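Local atomic coordinates of dihydrophenazinedicarboxylate synthase (Burkholderia, PDB entry 4HMW), a protein that catalyses FMN-dependent oxidations by molecular oxygen in the terminal steps of phenazine antibiotic biosynthesis. Residues Ile73-Thr85 against Pro172-Glu184. Numbering follows the deposited sequence. Where two conformers were deposited one is given.
Sequences IDDRGVIFCTHST and PPRFVGYRLEPHE. With FMN (flavin mononucleotide), chain D.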
ATOM      1  N   ILE B  73     -16.482  -7.997  -3.074  1.00 22.38           N
ATOM      2  CA  ILE B  73     -16.761  -7.508  -1.736  1.00 22.50           C
ATOM      3  C   ILE B  73     -18.131  -7.998  -1.346  1.00 24.60           C
ATOM      4  O   ILE B  73     -19.113  -7.788  -2.070  1.00 25.93           O
ATOM      5  CB  ILE B  73     -16.751  -5.991  -1.708  1.00 23.10           C
ATOM      6  CG1 ILE B  73     -15.352  -5.496  -2.082  1.00 26.83           C
ATOM      7  CG2 ILE B  73     -17.069  -5.456  -0.332  1.00 23.41           C
ATOM      8  CD1 ILE B  73     -15.241  -4.032  -2.134  1.00 27.91           C
ATOM      9  N   ASP B  74     -18.212  -8.678  -0.214  1.00 24.31           N
ATOM     10  CA  ASP B  74     -19.527  -9.047   0.312  1.00 25.86           C
ATOM     11  C   ASP B  74     -19.792  -8.250   1.583  1.00 30.02           C
ATOM     12  O   ASP B  74     -18.977  -7.385   1.959  1.00 33.35           O
ATOM     13  CB  ASP B  74     -19.630 -10.559   0.519  1.00 29.11           C
ATOM     14  CG  ASP B  74     -18.701 -11.093   1.608  1.00 30.24           C
ATOM     15  OD1 ASP B  74     -18.267 -10.313   2.465  1.00 32.03           O
ATOM     16  OD2 ASP B  74     -18.441 -12.332   1.620  1.00 31.78           O
ATOM     17  N   ASP B  75     -20.879  -8.540   2.271  1.00 31.08           N
ATOM     18  CA  ASP B  75     -21.264  -7.737   3.432  1.00 35.53           C
ATOM     19  C   ASP B  75     -20.322  -7.829   4.617  1.00 34.18           C
ATOM     20  O   ASP B  75     -20.439  -7.049   5.556  1.00 34.93           O
ATOM     21  CB  ASP B  75     -22.661  -8.134   3.893  1.00 43.19           C
ATOM     22  CG  ASP B  75     -23.688  -7.916   2.817  1.00 53.17           C
ATOM     23  OD1 ASP B  75     -23.851  -8.826   1.969  1.00 57.46           O
ATOM     24  OD2 ASP B  75     -24.312  -6.828   2.794  1.00 57.18           O
ATOM     25  N   ARG B  76     -19.380  -8.762   4.577  1.00 31.66           N
ATOM     26  CA  ARG B  76     -18.464  -8.936   5.695  1.00 32.56           C
ATOM     27  C   ARG B  76     -17.019  -8.527   5.372  1.00 28.99           C
ATOM     28  O   ARG B  76     -16.206  -8.431   6.274  1.00 30.75           O
ATOM     29  CB  ARG B  76     -18.481 -10.390   6.175  1.00 36.61           C
ATOM     30  CG  ARG B  76     -19.743 -10.800   6.930  1.00 42.29           C
ATOM     31  CD  ARG B  76     -19.616 -12.228   7.463  1.00 48.60           C
ATOM     32  NE  ARG B  76     -19.767 -13.219   6.398  1.00 54.77           N
ATOM     33  CZ  ARG B  76     -19.387 -14.495   6.487  1.00 59.17           C
ATOM     34  NH1 ARG B  76     -18.811 -14.953   7.598  1.00 61.91           N
ATOM     35  NH2 ARG B  76     -19.577 -15.323   5.460  1.00 59.14           N
ATOM     36  N   GLY B  77     -16.687  -8.330   4.103  1.00 22.46           N
ATOM     37  CA  GLY B  77     -15.334  -7.924   3.786  1.00 20.31           C
ATOM     38  C   GLY B  77     -14.932  -8.130   2.347  1.00 19.74           C
ATOM     39  O   GLY B  77     -15.747  -8.368   1.465  1.00 21.39           O
ATOM     40  N   VAL B  78     -13.637  -8.026   2.133  1.00 17.60           N
ATOM     41  CA  VAL B  78     -13.025  -7.996   0.821  1.00 18.94           C
ATOM     42  C   VAL B  78     -12.378  -9.341   0.503  1.00 18.48           C
ATOM     43  O   VAL B  78     -11.513  -9.805   1.234  1.00 20.49           O
ATOM     44  CB  VAL B  78     -11.958  -6.919   0.820  1.00 20.19           C
ATOM     45  CG1 VAL B  78     -11.252  -6.897  -0.519  1.00 24.26           C
ATOM     46  CG2 VAL B  78     -12.600  -5.548   1.145  1.00 19.86           C
ATOM     47  N   ILE B  79     -12.785  -9.948  -0.604  1.00 19.48           N
ATOM     48  CA  ILE B  79     -12.370 -11.312  -0.935  1.00 20.03           C
ATOM     49  C   ILE B  79     -11.213 -11.250  -1.913  1.00 19.91           C
ATOM     50  O   ILE B  79     -11.255 -10.483  -2.891  1.00 19.17           O
ATOM     51  CB  ILE B  79     -13.539 -12.055  -1.519  1.00 22.32           C
ATOM     52  CG1 ILE B  79     -14.560 -12.286  -0.394  1.00 26.55           C
ATOM     53  CG2 ILE B  79     -13.105 -13.393  -2.141  1.00 20.77           C
ATOM     54  CD1 ILE B  79     -15.762 -13.053  -0.827  1.00 30.94           C
ATOM     55  N   PHE B  80     -10.157 -12.006  -1.626  1.00 19.28           N
ATOM     56  CA  PHE B  80      -9.028 -12.135  -2.568  1.00 17.40           C
ATOM     57  C   PHE B  80      -8.506 -13.557  -2.566  1.00 18.46           C
ATOM     58  O   PHE B  80      -8.779 -14.313  -1.643  1.00 18.78           O
ATOM     59  CB  PHE B  80      -7.911 -11.121  -2.254  1.00 19.54           C
ATOM     60  CG  PHE B  80      -7.247 -11.332  -0.953  1.00 19.46           C
ATOM     61  CD1 PHE B  80      -7.796 -10.817   0.217  1.00 22.81           C
ATOM     62  CD2 PHE B  80      -6.057 -12.050  -0.882  1.00 20.42           C
ATOM     63  CE1 PHE B  80      -7.156 -10.999   1.428  1.00 23.15           C
ATOM     64  CE2 PHE B  80      -5.440 -12.256   0.327  1.00 20.50           C
ATOM     65  CZ  PHE B  80      -5.995 -11.733   1.492  1.00 21.14           C
ATOM     66  N   CYS B  81      -7.734 -13.899  -3.594  1.00 20.06           N
ATOM     67  CA  CYS B  81      -7.089 -15.218  -3.702  0.69 20.92           C
ATOM     68  C   CYS B  81      -5.562 -15.119  -3.754  1.00 19.67           C
ATOM     69  O   CYS B  81      -5.013 -14.166  -4.280  1.00 19.09           O
ATOM     70  CB  CYS B  81      -7.535 -15.936  -4.971  0.69 26.05           C
ATOM     71  SG  CYS B  81      -9.265 -16.308  -4.980  0.69 29.44           S
ATOM     72  N   THR B  82      -4.884 -16.143  -3.263  1.00 19.00           N
ATOM     73  CA  THR B  82      -3.453 -16.149  -3.290  1.00 19.35           C
ATOM     74  C   THR B  82      -2.964 -17.569  -2.979  1.00 21.24           C
ATOM     75  O   THR B  82      -3.753 -18.466  -2.817  1.00 21.57           O
ATOM     76  CB  THR B  82      -2.876 -15.166  -2.279  1.00 21.82           C
ATOM     77  OG1 THR B  82      -1.484 -15.003  -2.569  1.00 23.20           O
ATOM     78  CG2 THR B  82      -3.071 -15.640  -0.829  1.00 22.06           C
ATOM     79  N   HIS B  83      -1.660 -17.772  -2.940  1.00 21.52           N
ATOM     80  CA  HIS B  83      -1.118 -19.072  -2.555  1.00 21.49           C
ATOM     81  C   HIS B  83      -0.878 -19.078  -1.058  1.00 22.62           C
ATOM     82  O   HIS B  83      -0.237 -18.181  -0.544  1.00 22.95           O
ATOM     83  CB  HIS B  83       0.199 -19.358  -3.252  1.00 24.75           C
ATOM     84  CG  HIS B  83       0.065 -19.590  -4.723  1.00 26.67           C
ATOM     85  ND1 HIS B  83       0.837 -20.489  -5.417  1.00 25.84           N
ATOM     86  CD2 HIS B  83      -0.705 -18.969  -5.649  1.00 29.20           C
ATOM     87  CE1 HIS B  83       0.507 -20.470  -6.697  1.00 26.28           C
ATOM     88  NE2 HIS B  83      -0.422 -19.544  -6.865  1.00 30.45           N
ATOM     89  N   SER B  84      -1.392 -20.077  -0.357  1.00 22.83           N
ATOM     90  CA  SER B  84      -1.260 -20.122   1.107  1.00 26.46           C
ATOM     91  C   SER B  84       0.189 -20.238   1.530  1.00 26.41           C
ATOM     92  O   SER B  84       0.530 -19.896   2.663  1.00 25.96           O
ATOM     93  CB  SER B  84      -2.069 -21.272   1.705  1.00 29.35           C
ATOM     94  OG  SER B  84      -1.535 -22.540   1.306  1.00 30.49           O
ATOM     95  N   THR B  85       1.040 -20.700   0.618  1.00 25.60           N
ATOM     96  CA  THR B  85       2.455 -20.908   0.910  1.00 29.40           C
ATOM     97  C   THR B  85       3.333 -19.755   0.476  1.00 28.09           C
ATOM     98  O   THR B  85       4.571 -19.822   0.563  1.00 28.62           O
ATOM     99  CB  THR B  85       2.972 -22.189   0.224  1.00 31.07           C
ATOM    100  OG1 THR B  85       2.560 -22.174  -1.159  1.00 31.53           O
ATOM    101  CG2 THR B  85       2.425 -23.408   0.930  1.00 32.97           C
ATOM    102  N   PRO B 172      -4.832 -26.580  -6.973  1.00 26.32           N
ATOM    103  CA  PRO B 172      -3.787 -26.916  -5.995  1.00 26.69           C
ATOM    104  C   PRO B 172      -4.240 -26.531  -4.596  1.00 24.77           C
ATOM    105  O   PRO B 172      -4.837 -25.480  -4.456  1.00 22.92           O
ATOM    106  CB  PRO B 172      -2.613 -26.012  -6.401  1.00 27.57           C
ATOM    107  CG  PRO B 172      -2.887 -25.576  -7.794  1.00 27.58           C
ATOM    108  CD  PRO B 172      -4.373 -25.614  -7.990  1.00 26.55           C
ATOM    109  N   PRO B 173      -3.945 -27.346  -3.576  1.00 26.42           N
ATOM    110  CA  PRO B 173      -4.416 -27.027  -2.222  1.00 28.30           C
ATOM    111  C   PRO B 173      -3.925 -25.661  -1.739  1.00 28.15           C
ATOM    112  O   PRO B 173      -4.610 -25.034  -0.932  1.00 30.05           O
ATOM    113  CB  PRO B 173      -3.849 -28.175  -1.354  1.00 29.94           C
ATOM    114  CG  PRO B 173      -2.923 -28.982  -2.292  1.00 29.88           C
ATOM    115  CD  PRO B 173      -3.366 -28.705  -3.674  1.00 27.54           C
ATOM    116  N   ARG B 174      -2.793 -25.186  -2.251  1.00 25.88           N
ATOM    117  CA  ARG B 174      -2.281 -23.873  -1.835  1.00 25.85           C
ATOM    118  C   ARG B 174      -3.075 -22.725  -2.396  1.00 25.39           C
ATOM    119  O   ARG B 174      -2.955 -21.611  -1.886  1.00 24.30           O
ATOM    120  CB  ARG B 174      -0.805 -23.698  -2.196  1.00 23.81           C
ATOM    121  CG  ARG B 174      -0.498 -23.619  -3.700  1.00 23.54           C
ATOM    122  CD  ARG B 174       1.008 -23.658  -3.964  1.00 24.73           C
ATOM    123  NE  ARG B 174       1.314 -23.714  -5.394  1.00 26.04           N
ATOM    124  CZ  ARG B 174       1.338 -24.832  -6.110  1.00 26.92           C
ATOM    125  NH1 ARG B 174       1.058 -26.000  -5.552  1.00 26.87           N
ATOM    126  NH2 ARG B 174       1.631 -24.779  -7.397  1.00 28.56           N
ATOM    127  N   PHE B 175      -3.847 -22.956  -3.454  1.00 24.05           N
ATOM    128  CA  PHE B 175      -4.650 -21.855  -3.993  1.00 24.17           C
ATOM    129  C   PHE B 175      -5.918 -21.701  -3.171  1.00 24.01           C
ATOM    130  O   PHE B 175      -6.806 -22.564  -3.204  1.00 25.35           O
ATOM    131  CB  PHE B 175      -5.017 -22.078  -5.464  1.00 25.99           C
ATOM    132  CG  PHE B 175      -5.777 -20.925  -6.067  1.00 28.91           C
ATOM    133  CD1 PHE B 175      -7.157 -20.896  -6.024  1.00 30.07           C
ATOM    134  CD2 PHE B 175      -5.102 -19.856  -6.651  1.00 32.58           C
ATOM    135  CE1 PHE B 175      -7.862 -19.805  -6.556  1.00 32.66           C
ATOM    136  CE2 PHE B 175      -5.801 -18.771  -7.194  1.00 32.82           C
ATOM    137  CZ  PHE B 175      -7.168 -18.748  -7.146  1.00 33.33           C
ATOM    138  N   VAL B 176      -6.001 -20.593  -2.433  1.00 23.89           N
ATOM    139  CA  VAL B 176      -7.085 -20.388  -1.488  1.00 23.59           C
ATOM    140  C   VAL B 176      -7.600 -18.954  -1.529  1.00 23.46           C
ATOM    141  O   VAL B 176      -6.912 -18.040  -1.997  1.00 23.14           O
ATOM    142  CB  VAL B 176      -6.622 -20.702  -0.054  1.00 26.43           C
ATOM    143  CG1 VAL B 176      -6.134 -22.136   0.043  1.00 27.82           C
ATOM    144  CG2 VAL B 176      -5.508 -19.779   0.388  1.00 26.19           C
ATOM    145  N   GLY B 177      -8.811 -18.761  -1.032  1.00 21.11           N
ATOM    146  CA  GLY B 177      -9.353 -17.421  -0.880  1.00 21.24           C
ATOM    147  C   GLY B 177      -9.373 -17.011   0.579  1.00 20.88           C
ATOM    148  O   GLY B 177      -9.419 -17.865   1.483  1.00 23.89           O
ATOM    149  N   TYR B 178      -9.336 -15.696   0.802  1.00 20.02           N
ATOM    150  CA  TYR B 178      -9.453 -15.095   2.136  1.00 20.60           C
ATOM    151  C   TYR B 178     -10.490 -13.989   2.067  1.00 20.12           C
ATOM    152  O   TYR B 178     -10.675 -13.391   1.022  1.00 20.64           O
ATOM    153  CB  TYR B 178      -8.124 -14.434   2.588  1.00 21.79           C
ATOM    154  CG  TYR B 178      -7.028 -15.432   2.864  1.00 21.96           C
ATOM    155  CD1 TYR B 178      -6.872 -16.006   4.104  1.00 25.14           C
ATOM    156  CD2 TYR B 178      -6.149 -15.783   1.871  1.00 25.10           C
ATOM    157  CE1 TYR B 178      -5.868 -16.914   4.326  1.00 29.40           C
ATOM    158  CE2 TYR B 178      -5.169 -16.681   2.076  1.00 28.56           C
ATOM    159  CZ  TYR B 178      -5.016 -17.243   3.295  1.00 30.81           C
ATOM    160  OH  TYR B 178      -3.991 -18.154   3.457  1.00 35.19           O
ATOM    161  N   ARG B 179     -11.160 -13.735   3.179  1.00 20.65           N
ATOM    162  CA  ARG B 179     -11.931 -12.515   3.348  1.00 21.48           C
ATOM    163  C   ARG B 179     -11.233 -11.598   4.349  1.00 21.21           C
ATOM    164  O   ARG B 179     -11.000 -11.971   5.489  1.00 21.84           O
ATOM    165  CB  ARG B 179     -13.355 -12.842   3.813  1.00 22.90           C
ATOM    166  CG  ARG B 179     -14.284 -11.578   3.859  1.00 24.38           C
ATOM    167  CD  ARG B 179     -15.633 -11.891   4.480  1.00 27.21           C
ATOM    168  NE  ARG B 179     -16.334 -12.943   3.751  1.00 27.71           N
ATOM    169  CZ  ARG B 179     -16.393 -14.235   4.088  1.00 32.18           C
ATOM    170  NH1 ARG B 179     -17.064 -15.058   3.300  1.00 33.35           N
ATOM    171  NH2 ARG B 179     -15.830 -14.720   5.197  1.00 33.38           N
ATOM    172  N   LEU B 180     -10.896 -10.382   3.909  1.00 18.14           N
ATOM    173  CA  LEU B 180     -10.373  -9.389   4.796  1.00 18.76           C
ATOM    174  C   LEU B 180     -11.550  -8.726   5.463  1.00 18.00           C
ATOM    175  O   LEU B 180     -12.265  -7.975   4.833  1.00 17.93           O
ATOM    176  CB  LEU B 180      -9.494  -8.399   4.035  1.00 19.07           C
ATOM    177  CG  LEU B 180      -8.882  -7.241   4.834  1.00 20.78           C
ATOM    178  CD1 LEU B 180      -8.052  -7.759   5.985  1.00 23.61           C
ATOM    179  CD2 LEU B 180      -8.054  -6.320   3.929  1.00 22.66           C
ATOM    180  N   GLU B 181     -11.757  -9.039   6.734  1.00 19.85           N
ATOM    181  CA  GLU B 181     -12.883  -8.525   7.504  1.00 20.25           C
ATOM    182  C   GLU B 181     -12.406  -7.378   8.388  1.00 19.80           C
ATOM    183  O   GLU B 181     -11.532  -7.560   9.260  1.00 19.18           O
ATOM    184  CB  GLU B 181     -13.506  -9.633   8.374  1.00 24.49           C
ATOM    185  CG  GLU B 181     -13.924 -10.841   7.584  1.00 30.02           C
ATOM    186  CD  GLU B 181     -14.759 -11.824   8.382  1.00 35.14           C
ATOM    187  OE1 GLU B 181     -14.759 -11.765   9.643  1.00 35.80           O
ATOM    188  OE2 GLU B 181     -15.403 -12.685   7.735  1.00 36.84           O
ATOM    189  N   PRO B 182     -12.948  -6.183   8.159  1.00 18.89           N
ATOM    190  CA  PRO B 182     -12.371  -5.029   8.844  1.00 18.65           C
ATOM    191  C   PRO B 182     -12.805  -4.914  10.291  1.00 18.05           C
ATOM    192  O   PRO B 182     -13.960  -5.237  10.602  1.00 18.38           O
ATOM    193  CB  PRO B 182     -12.927  -3.837   8.045  1.00 18.46           C
ATOM    194  CG  PRO B 182     -14.194  -4.345   7.446  1.00 20.28           C
ATOM    195  CD  PRO B 182     -13.941  -5.792   7.143  1.00 19.67           C
ATOM    196  N   HIS B 183     -11.897  -4.448  11.153  1.00 16.42           N
ATOM    197  CA  HIS B 183     -12.291  -3.865  12.446  1.00 18.29           C
ATOM    198  C   HIS B 183     -12.099  -2.352  12.449  1.00 17.70           C
ATOM    199  O   HIS B 183     -12.458  -1.684  13.427  1.00 17.90           O
ATOM    200  CB  HIS B 183     -11.496  -4.474  13.610  1.00 18.30           C
ATOM    201  CG  HIS B 183     -10.032  -4.209  13.543  1.00 18.86           C
ATOM    202  ND1 HIS B 183      -9.144  -5.134  13.054  1.00 21.19           N
ATOM    203  CD2 HIS B 183      -9.298  -3.121  13.888  1.00 18.62           C
ATOM    204  CE1 HIS B 183      -7.923  -4.625  13.086  1.00 21.37           C
ATOM    205  NE2 HIS B 183      -7.991  -3.404  13.585  1.00 19.67           N
ATOM    206  N   GLU B 184     -11.513  -1.818  11.373  1.00 13.51           N
ATOM    207  CA  GLU B 184     -11.264  -0.377  11.288  1.00 14.81           C
ATOM    208  C   GLU B 184     -11.173  -0.028   9.819  1.00 14.58           C
ATOM    209  O   GLU B 184     -10.559  -0.754   9.062  1.00 15.87           O
ATOM    210  CB  GLU B 184      -9.965   0.022  12.012  1.00 18.00           C
ATOM    211  CG  GLU B 184      -9.671   1.518  11.943  1.00 20.49           C
ATOM    212  CD  GLU B 184      -8.366   1.911  12.647  1.00 23.98           C
ATOM    213  OE1 GLU B 184      -8.102   3.128  12.762  1.00 22.62           O
ATOM    214  OE2 GLU B 184      -7.602   1.016  13.110  1.00 26.54           O
TER
HETATM  215  N1  FMN D 301      -0.968 -11.979  -6.168  1.00 16.90           N
HETATM  216  C2  FMN D 301      -1.898 -12.840  -5.648  1.00 19.22           C
HETATM  217  O2  FMN D 301      -1.504 -13.830  -5.010  1.00 20.77           O
HETATM  218  N3  FMN D 301      -3.251 -12.619  -5.845  1.00 20.22           N
HETATM  219  C4  FMN D 301      -3.697 -11.524  -6.545  1.00 20.37           C
HETATM  220  O4  FMN D 301      -4.921 -11.344  -6.687  1.00 21.17           O
HETATM  221  C4A FMN D 301      -2.758 -10.641  -7.080  1.00 18.09           C
HETATM  222  N5  FMN D 301      -3.175  -9.545  -7.804  1.00 18.55           N
HETATM  223  C5A FMN D 301      -2.221  -8.656  -8.296  1.00 18.04           C
HETATM  224  C6  FMN D 301      -2.649  -7.531  -8.993  1.00 18.80           C
HETATM  225  C7  FMN D 301      -1.721  -6.615  -9.471  1.00 19.76           C
HETATM  226  C7M FMN D 301      -2.188  -5.405 -10.249  1.00 19.77           C
HETATM  227  C8  FMN D 301      -0.357  -6.853  -9.268  1.00 18.22           C
HETATM  228  C8M FMN D 301       0.667  -5.886  -9.797  1.00 20.47           C
HETATM  229  C9  FMN D 301       0.068  -7.986  -8.564  1.00 16.93           C
HETATM  230  C9A FMN D 301      -0.860  -8.875  -8.075  1.00 16.34           C
HETATM  231  N10 FMN D 301      -0.430 -10.024  -7.397  1.00 14.79           N
HETATM  232  C10 FMN D 301      -1.384 -10.865  -6.880  1.00 16.03           C
HETATM  233  C1' FMN D 301       1.028 -10.310  -7.158  1.00 16.22           C
HETATM  234  C2' FMN D 301       1.475  -9.779  -5.823  1.00 16.90           C
HETATM  235  O2' FMN D 301       1.732  -8.386  -5.931  1.00 16.53           O
HETATM  236  C3' FMN D 301       2.722 -10.474  -5.306  1.00 18.90           C
HETATM  237  O3' FMN D 301       3.749 -10.540  -6.289  1.00 20.69           O
HETATM  238  C4' FMN D 301       2.392 -11.868  -4.777  1.00 19.79           C
HETATM  239  O4' FMN D 301       1.067 -12.269  -4.523  1.00 18.95           O
HETATM  240  C5' FMN D 301       3.489 -12.510  -3.978  1.00 19.51           C
HETATM  241  O5' FMN D 301       3.430 -11.810  -2.754  1.00 21.19           O
HETATM  242  P   FMN D 301       4.240 -12.263  -1.434  1.00 20.41           P
HETATM  243  O1P FMN D 301       3.350 -13.279  -0.792  1.00 20.06           O
HETATM  244  O2P FMN D 301       5.590 -12.815  -1.887  1.00 21.65           O
HETATM  245  O3P FMN D 301       4.373 -10.983  -0.616  1.00 21.61           O
HETATM  246  O   HOH W   1      -3.641 -24.354   1.589  1.00 34.25           O
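Arg179 reaches back over the turn before strand 77-83, and its NE hydrogen-bonds the syn lone pair of Asp74 OD2 at 3.1 Å in a salt bridge. The chi3 bend (-59°) brings the guanidinium there while Arg179 NH2 makes a second salt bridge, to Glu181 OE2 at 3.3 Å; an arginine suits a place between two carboxylates. Arg76 lays its guanidinium flat on that of Arg179, centres 3.8 Å apart and planes at 26°; the two acids probably ease this stacking of like charges. Asp74 OD1 also shapes the turn, accepting from Arg76 N at 2.8 Å in an Asx turn. Gly77 fits where Leu180 O comes within 3.2 Å of its CA: a CB would strike that oxygen and, at these backbone angles, also the carbonyl O of Arg76.

The strands then run antiparallel, with paired backbone bonds at Val78-Leu180, Phe80-Tyr178 and Thr82-Val176. Tyr178 CB sits over the Phe80 ring face as a CH-pi contact, 4.0 Å from its centroid. On the other face of the sheet Cys81 CB packs against Phe175 CZ at 3.6 Å. Cys81 and Gly177 are a non-hydrogen-bonded pair, so Cys81 O turns away from strand 175-182 and accepts a hydrogen bond from FMN N3. Thr82 uses both branches: chi1 of -167° turns OG1 to donate to FMN O2 at 2.7 Å and leaves CG2 at the Tyr178 ring edge; Lys88 also bonds the hydroxyl.

Strand 77-83 is flanked by strands 63-74 and 175-182 in the antiparallel sheet of the FMN-binding split barrel. Helix 122-130 covers Cys81 and Phe175, and strand 109-119 borders the far side of 175-182.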